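PDB 1JMX: amine Dehydrogenase, which binds two hemes c and probably carries electrons within an enzyme complex that dehydrogenates amines. Local coordinates for residues S28-T33 against Q112-K117; L64-G69 against I231-Y236. All coordinates share one frame; numbering follows the deposited sequence.

How the interactions relate
Interactions 1 and 2 lie on the same side of the chain's centre, their own centres about 15 Å apart, and their segments alternate along the chain: 28-33, 64-69, 112-117, 231-236. Interaction 1 stays inside the heme-binding region, pairing the short strands 31-32 and 112-113 beside the hemes. Interaction 2 sets the end of helix 54-67, still in that region, against the turn after strand 223-233 of the eight-stranded barrel of domain II. The two also touch: Arg31 NH1 reaches Gly69 O at 2.8 Å and Gln68 NE2 reaches Gln30 O at 3.0 Å. The stretch after helix 54-67 thus ties strand 31-32 and the residue before it to the contact with the barrel.

Interaction 1: S28-T33 against Q112-K117; sequences SHQRKT and QRRPAK. With HEC (heme c), chain F.
Gln30 lays its side-chain amide flat on the guanidinium of Arg114, the planes 17° apart and CD over the centre of the group, 3.7 Å from CZ. This stack is the tight end of the contact, gathered on a propionate of the heme c whose iron is held by His16 and Met44. Arg114 NH1 gives a 2.8 Å bond to heme O1A, and NH2 points almost straight (178°) at O2A; Gln30 NE2 adds a bond to O1A. Along the neighbouring edge of the same guanidinium, Gln112 OE1 takes NE and NH2 together, side-on and in the plane, which fixes the group's rotation. Lys32 NZ, turned back by a bend at its last torsion (chi4 -87°), bonds Gln30 OE1 at 2.7 Å and comes to Gln112 OE1 from above the amide plane, so three donors share that oxygen. Lys32, Gln112 and Arg114 also touch the second heme. Next to this layer, strands 31-32 and 112-113 form a small antiparallel ladder of the cytochrome c-like region: Arg31 N bonds Arg113 O and Arg113 N bonds Arg31 O, each at 3.0 Å. On the opposite face of the ladder the Arg31 guanidinium lies over CB and CG of Arg113, with NH2 3.5 Å from CG, while its nitrogens bond Leu162 O and Glu74. Toward the partly exposed end the side chains pull apart: the His29 ring leads away to Glu19, and what remains is Pro115 CD, 3.0 Å from His29 O, a carbonyl buried there without a hydrogen-bond partner.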
loop_
_atom_site.group_PDB
_atom_site.type_symbol
_atom_site.label_atom_id
_atom_site.label_comp_id
_atom_site.label_asym_id
_atom_site.label_seq_id
_atom_site.Cartn_x
_atom_site.Cartn_y
_atom_site.Cartn_z
ATOM N N SER A 28 -9.719 -12.534 24.073
ATOM C CA SER A 28 -9.031 -12.402 25.353
ATOM C C SER A 28 -7.586 -12.886 25.372
ATOM O O SER A 28 -7.021 -13.097 26.442
ATOM C CB SER A 28 -9.820 -13.142 26.433
ATOM O OG SER A 28 -11.182 -12.766 26.398
ATOM N N HIS A 29 -6.971 -13.016 24.204
ATOM C CA HIS A 29 -5.604 -13.519 24.127
ATOM C C HIS A 29 -4.715 -12.614 23.280
ATOM O O HIS A 29 -3.691 -13.043 22.743
ATOM C CB HIS A 29 -5.633 -14.930 23.545
ATOM C CG HIS A 29 -6.727 -15.778 24.106
ATOM N ND1 HIS A 29 -6.571 -16.537 25.243
ATOM C CD2 HIS A 29 -8.019 -15.927 23.729
ATOM C CE1 HIS A 29 -7.720 -17.114 25.547
ATOM N NE2 HIS A 29 -8.614 -16.760 24.644
ATOM N N GLN A 30 -5.133 -11.357 23.175
ATOM C CA GLN A 30 -4.420 -10.357 22.406
ATOM C C GLN A 30 -4.539 -9.001 23.104
ATOM O O GLN A 30 -5.542 -8.721 23.762
ATOM C CB GLN A 30 -5.033 -10.259 21.005
ATOM C CG GLN A 30 -5.015 -11.551 20.199
ATOM C CD GLN A 30 -5.782 -11.437 18.898
ATOM O OE1 GLN A 30 -6.220 -10.353 18.514
ATOM N NE2 GLN A 30 -5.964 -12.558 18.222
ATOM N N ARG A 31 -3.495 -8.182 22.992
ATOM C CA ARG A 31 -3.488 -6.827 23.571
ATOM C C ARG A 31 -3.121 -5.870 22.451
ATOM O O ARG A 31 -2.175 -6.121 21.710
ATOM C CB ARG A 31 -2.488 -6.704 24.724
ATOM C CG ARG A 31 -2.878 -7.508 25.945
ATOM C CD ARG A 31 -2.067 -7.153 27.167
ATOM N NE ARG A 31 -0.691 -7.625 27.108
ATOM C CZ ARG A 31 0.358 -6.825 26.961
ATOM N NH1 ARG A 31 0.177 -5.518 26.847
ATOM N NH2 ARG A 31 1.590 -7.319 26.992
ATOM N N LYS A 32 -3.900 -4.807 22.294
ATOM C CA LYS A 32 -3.655 -3.834 21.230
ATOM C C LYS A 32 -3.946 -2.408 21.702
ATOM O O LYS A 32 -4.461 -2.185 22.805
ATOM C CB LYS A 32 -4.568 -4.114 20.023
ATOM C CG LYS A 32 -4.862 -5.576 19.709
ATOM C CD LYS A 32 -6.007 -5.667 18.708
ATOM C CE LYS A 32 -6.534 -7.087 18.555
ATOM N NZ LYS A 32 -5.795 -7.868 17.560
ATOM N N THR A 33 -3.642 -1.449 20.832
ATOM C CA THR A 33 -3.893 -0.039 21.105
ATOM C C THR A 33 -5.381 0.201 20.831
ATOM O O THR A 33 -6.064 -0.684 20.312
ATOM C CB THR A 33 -3.060 0.877 20.156
ATOM O OG1 THR A 33 -3.454 0.655 18.795
ATOM C CG2 THR A 33 -1.570 0.609 20.307
ATOM N N GLN A 112 1.094 -4.495 18.956
ATOM C CA GLN A 112 0.280 -5.604 19.444
ATOM C C GLN A 112 1.133 -6.600 20.231
ATOM O O GLN A 112 2.334 -6.726 20.008
ATOM C CB GLN A 112 -0.436 -6.321 18.289
ATOM C CG GLN A 112 -1.483 -5.474 17.579
ATOM C CD GLN A 112 -2.499 -6.301 16.822
ATOM O OE1 GLN A 112 -2.665 -7.490 17.084
ATOM N NE2 GLN A 112 -3.202 -5.670 15.892
ATOM N N ARG A 113 0.502 -7.263 21.191
ATOM C CA ARG A 113 1.159 -8.262 22.024
ATOM C C ARG A 113 0.306 -9.536 21.978
ATOM O O ARG A 113 -0.893 -9.499 22.247
ATOM C CB ARG A 113 1.302 -7.739 23.458
ATOM C CG ARG A 113 2.304 -6.600 23.616
ATOM C CD ARG A 113 3.678 -7.051 23.168
ATOM N NE ARG A 113 4.711 -6.032 23.331
ATOM C CZ ARG A 113 4.912 -5.015 22.496
ATOM N NH1 ARG A 113 4.139 -4.858 21.425
ATOM N NH2 ARG A 113 5.919 -4.174 22.705
ATOM N N ARG A 114 0.913 -10.653 21.591
ATOM C CA ARG A 114 0.181 -11.918 21.470
ATOM C C ARG A 114 1.038 -13.135 21.765
ATOM O O ARG A 114 2.260 -13.090 21.625
ATOM C CB ARG A 114 -0.308 -12.112 20.030
ATOM C CG ARG A 114 -1.129 -11.012 19.423
ATOM C CD ARG A 114 -1.331 -11.321 17.962
ATOM N NE ARG A 114 -2.216 -10.378 17.304
ATOM C CZ ARG A 114 -3.139 -10.722 16.416
ATOM N NH1 ARG A 114 -3.306 -11.994 16.084
ATOM N NH2 ARG A 114 -3.867 -9.788 15.830
ATOM N N PRO A 115 0.406 -14.240 22.210
ATOM C CA PRO A 115 1.180 -15.452 22.486
ATOM C C PRO A 115 1.422 -16.093 21.111
ATOM O O PRO A 115 0.775 -15.713 20.129
ATOM C CB PRO A 115 0.231 -16.278 23.364
ATOM C CG PRO A 115 -1.116 -15.887 22.876
ATOM C CD PRO A 115 -0.983 -14.384 22.694
ATOM N N ALA A 116 2.346 -17.047 21.033
ATOM C CA ALA A 116 2.672 -17.692 19.761
ATOM C C ALA A 116 1.497 -18.230 18.943
ATOM O O ALA A 116 1.491 -18.088 17.723
ATOM C CB ALA A 116 3.711 -18.784 19.969
ATOM N N LYS A 117 0.504 -18.832 19.599
ATOM C CA LYS A 117 -0.651 -19.387 18.882
ATOM C C LYS A 117 -1.501 -18.320 18.206
ATOM O O LYS A 117 -2.089 -18.568 17.149
ATOM C CB LYS A 117 -1.509 -20.249 19.813
ATOM C CG LYS A 117 -2.818 -20.784 19.195
ATOM C CD LYS A 117 -2.599 -21.617 17.916
ATOM C CE LYS A 117 -1.749 -22.864 18.163
ATOM N NZ LYS A 117 -1.616 -23.748 16.948
HETATM FE FE HEC F . -14.182 -12.000 15.494
HETATM C CHA HEC F . -11.154 -13.163 14.574
HETATM C CHB HEC F . -12.719 -9.936 17.738
HETATM C CHC HEC F . -17.254 -10.845 16.437
HETATM C CHD HEC F . -15.675 -14.101 13.228
HETATM N NA HEC F . -12.337 -11.631 16.037
HETATM C C1A HEC F . -11.185 -12.198 15.560
HETATM C C2A HEC F . -10.010 -11.654 16.228
HETATM C C3A HEC F . -10.459 -10.750 17.112
HETATM C C4A HEC F . -11.901 -10.733 16.995
HETATM C CMA HEC F . -9.611 -9.914 18.050
HETATM C CAA HEC F . -8.575 -12.045 15.959
HETATM C CBA HEC F . -7.962 -11.051 14.998
HETATM C CGA HEC F . -6.517 -11.361 14.659
HETATM O O1A HEC F . -5.964 -12.354 15.161
HETATM O O2A HEC F . -5.926 -10.594 13.874
HETATM N NB HEC F . -14.844 -10.683 16.790
HETATM C C1B HEC F . -14.093 -9.893 17.663
HETATM C C2B HEC F . -14.885 -9.045 18.488
HETATM C C3B HEC F . -16.177 -9.311 18.129
HETATM C C4B HEC F . -16.148 -10.313 17.074
HETATM C CMB HEC F . -14.367 -8.060 19.558
HETATM C CAB HEC F . -17.372 -8.642 18.779
HETATM C CBB HEC F . -17.830 -7.275 18.262
HETATM N NC HEC F . -16.056 -12.388 14.945
HETATM C C1C HEC F . -17.217 -11.811 15.444
HETATM C C2C HEC F . -18.396 -12.342 14.806
HETATM C C3C HEC F . -17.971 -13.254 13.926
HETATM C C4C HEC F . -16.507 -13.281 13.998
HETATM C CMC HEC F . -19.836 -11.932 15.112
HETATM C CAC HEC F . -18.889 -14.237 13.216
HETATM C CBC HEC F . -19.590 -13.888 11.917
HETATM N ND HEC F . -13.554 -13.350 14.171
HETATM C C1D HEC F . -14.288 -14.133 13.307
HETATM C C2D HEC F . -13.426 -15.000 12.492
HETATM C C3D HEC F . -12.157 -14.708 12.898
HETATM C C4D HEC F . -12.258 -13.706 13.918
HETATM C CMD HEC F . -13.872 -16.007 11.425
HETATM C CAD HEC F . -10.838 -15.296 12.402
HETATM C CBD HEC F . -10.250 -14.655 11.154
HETATM C CGD HEC F . -9.990 -13.176 11.310
HETATM O O1D HEC F . -10.726 -12.374 10.729
HETATM O O2D HEC F . -9.044 -12.797 12.015
#

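Interaction 2: L64-G69 against I231-Y236; sequences LADKQG and ILYNGY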
loop_
_atom_site.group_PDB
_atom_site.type_symbol
_atom_site.label_atom_id
_atom_site.label_comp_id
_atom_site.label_asym_id
_atom_site.label_seq_id
_atom_site.Cartn_x
_atom_site.Cartn_y
_atom_site.Cartn_z
ATOM N N LEU A 64 -12.255 -2.945 25.667
ATOM C CA LEU A 64 -11.112 -3.775 25.307
ATOM C C LEU A 64 -9.767 -3.056 25.406
ATOM O O LEU A 64 -8.773 -3.655 25.788
ATOM C CB LEU A 64 -11.329 -4.361 23.916
ATOM C CG LEU A 64 -12.565 -5.259 23.860
ATOM C CD1 LEU A 64 -12.970 -5.514 22.427
ATOM C CD2 LEU A 64 -12.286 -6.555 24.608
ATOM N N ALA A 65 -9.758 -1.759 25.119
ATOM C CA ALA A 65 -8.541 -0.960 25.180
ATOM C C ALA A 65 -8.024 -0.823 26.615
ATOM O O ALA A 65 -6.823 -0.749 26.844
ATOM C CB ALA A 65 -8.782 0.409 24.559
ATOM N N ASP A 66 -8.941 -0.782 27.575
ATOM C CA ASP A 66 -8.584 -0.673 28.984
ATOM C C ASP A 66 -8.170 -2.029 29.535
ATOM O O ASP A 66 -7.142 -2.142 30.190
ATOM C CB ASP A 66 -9.762 -0.143 29.803
ATOM C CG ASP A 66 -9.973 1.349 29.650
ATOM O OD1 ASP A 66 -9.556 1.957 28.639
ATOM O OD2 ASP A 66 -10.586 1.926 30.561
ATOM N N LYS A 67 -8.976 -3.056 29.267
ATOM C CA LYS A 67 -8.703 -4.418 29.738
ATOM C C LYS A 67 -7.442 -5.027 29.124
ATOM O O LYS A 67 -6.599 -5.601 29.827
ATOM C CB LYS A 67 -9.896 -5.332 29.430
ATOM C CG LYS A 67 -10.665 -5.804 30.654
ATOM C CD LYS A 67 -11.158 -4.613 31.491
ATOM C CE LYS A 67 -11.969 -3.612 30.649
ATOM N NZ LYS A 67 -12.291 -2.298 31.317
ATOM N N GLN A 68 -7.331 -4.912 27.804
ATOM C CA GLN A 68 -6.199 -5.465 27.073
ATOM C C GLN A 68 -5.476 -4.431 26.222
ATOM O O GLN A 68 -5.581 -4.418 24.997
ATOM C CB GLN A 68 -6.679 -6.633 26.219
ATOM C CG GLN A 68 -7.183 -7.811 27.038
ATOM C CD GLN A 68 -8.335 -8.518 26.370
ATOM O OE1 GLN A 68 -9.308 -8.894 27.024
ATOM N NE2 GLN A 68 -8.247 -8.685 25.061
ATOM N N GLY A 69 -4.738 -3.562 26.895
ATOM C CA GLY A 69 -3.987 -2.536 26.203
ATOM C C GLY A 69 -2.501 -2.782 26.348
ATOM O O GLY A 69 -2.074 -3.848 26.789
ATOM N N ILE A 231 -11.283 11.448 25.281
ATOM C CA ILE A 231 -11.485 10.235 26.056
ATOM C C ILE A 231 -10.088 9.777 26.414
ATOM O O ILE A 231 -9.128 10.085 25.713
ATOM C CB ILE A 231 -12.194 9.114 25.240
ATOM C CG1 ILE A 231 -13.579 9.585 24.789
ATOM C CG2 ILE A 231 -12.374 7.852 26.105
ATOM C CD1 ILE A 231 -14.387 8.525 24.044
ATOM N N LEU A 232 -9.983 9.038 27.506
ATOM C CA LEU A 232 -8.703 8.545 27.969
ATOM C C LEU A 232 -8.768 7.018 28.072
ATOM O O LEU A 232 -9.600 6.467 28.798
ATOM C CB LEU A 232 -8.378 9.196 29.321
ATOM C CG LEU A 232 -7.003 9.187 29.998
ATOM C CD1 LEU A 232 -6.958 8.157 31.100
ATOM C CD2 LEU A 232 -5.882 9.007 28.998
ATOM N N TYR A 233 -7.921 6.358 27.283
ATOM C CA TYR A 233 -7.825 4.903 27.245
ATOM C C TYR A 233 -6.617 4.408 28.012
ATOM O O TYR A 233 -5.548 5.008 27.957
ATOM C CB TYR A 233 -7.683 4.409 25.806
ATOM C CG TYR A 233 -8.825 4.754 24.895
ATOM C CD1 TYR A 233 -8.699 5.763 23.946
ATOM C CD2 TYR A 233 -10.019 4.037 24.944
ATOM C CE1 TYR A 233 -9.727 6.047 23.064
ATOM C CE2 TYR A 233 -11.053 4.311 24.069
ATOM C CZ TYR A 233 -10.900 5.315 23.129
ATOM O OH TYR A 233 -11.910 5.579 22.245
ATOM N N ASN A 234 -6.800 3.310 28.732
ATOM C CA ASN A 234 -5.729 2.672 29.491
ATOM C C ASN A 234 -4.924 3.603 30.400
ATOM O O ASN A 234 -3.730 3.401 30.596
ATOM C CB ASN A 234 -4.801 1.923 28.527
ATOM C CG ASN A 234 -3.913 0.911 29.225
ATOM O OD1 ASN A 234 -4.214 0.455 30.321
ATOM N ND2 ASN A 234 -2.811 0.552 28.584
ATOM N N GLY A 235 -5.573 4.642 30.918
ATOM C CA GLY A 235 -4.915 5.559 31.832
ATOM C C GLY A 235 -3.898 6.535 31.281
ATOM O O GLY A 235 -3.411 7.377 32.033
ATOM N N TYR A 236 -3.572 6.446 29.991
ATOM C CA TYR A 236 -2.599 7.363 29.395
ATOM C C TYR A 236 -2.863 7.708 27.934
ATOM O O TYR A 236 -2.462 8.774 27.480
ATOM C CB TYR A 236 -1.164 6.841 29.562
ATOM C CG TYR A 236 -0.760 5.726 28.612
ATOM C CD1 TYR A 236 0.111 5.972 27.550
ATOM C CD2 TYR A 236 -1.238 4.429 28.785
ATOM C CE1 TYR A 236 0.498 4.955 26.686
ATOM C CE2 TYR A 236 -0.860 3.403 27.928
ATOM C CZ TYR A 236 0.009 3.671 26.885
ATOM O OH TYR A 236 0.411 2.651 26.063
#
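Asp66 and Asn234 meet where the last turn of helix 54-67 faces a hairpin of the domain II barrel. The carboxylate reaches across so that OD1 receives the backbone N-H of Asn234 at 3.1 Å, a nearly straight bond (174°) that arrives from above the carboxylate plane, 61° out of it. The same oxygen lies 3.7 Å from Tyr233 CA and sits at the edge of the Tyr233 ring, near its plane. One helix position earlier, Ala65 points its methyl at the hairpin and meets that ring obliquely, CB to CD2 3.9 Å; Pro34, at the start of helix 34-48, touches both Ala65 and Tyr233. The Asn234 side chain, with CG anti to the backbone N (chi1 -163°), runs along the end of the helix. Its CB packs 3.7 Å from Ala65 O, and ND2 comes to 4.0 Å from the backbone C of Gly69, where no side chain intervenes. Asn234 and Gly235 are the two central residues of a type I' turn, closed by the bond from Tyr236 N to Tyr233 O and joining strands 223-233 and 237-244. Both have positive phi, and Asn-Gly is a classic sequence for such a turn. Trp170 NE1, from helix 165-173, hydrogen-bonds Asn234 O. Only one hydrogen bond crosses between the segments, but it joins a peptide N-H to a charged carboxylate whose OD2 is paired with Lys62; this pairing probably favours the ionised form of Asp66, and a charged acceptor suits the peptide N-H of the turn.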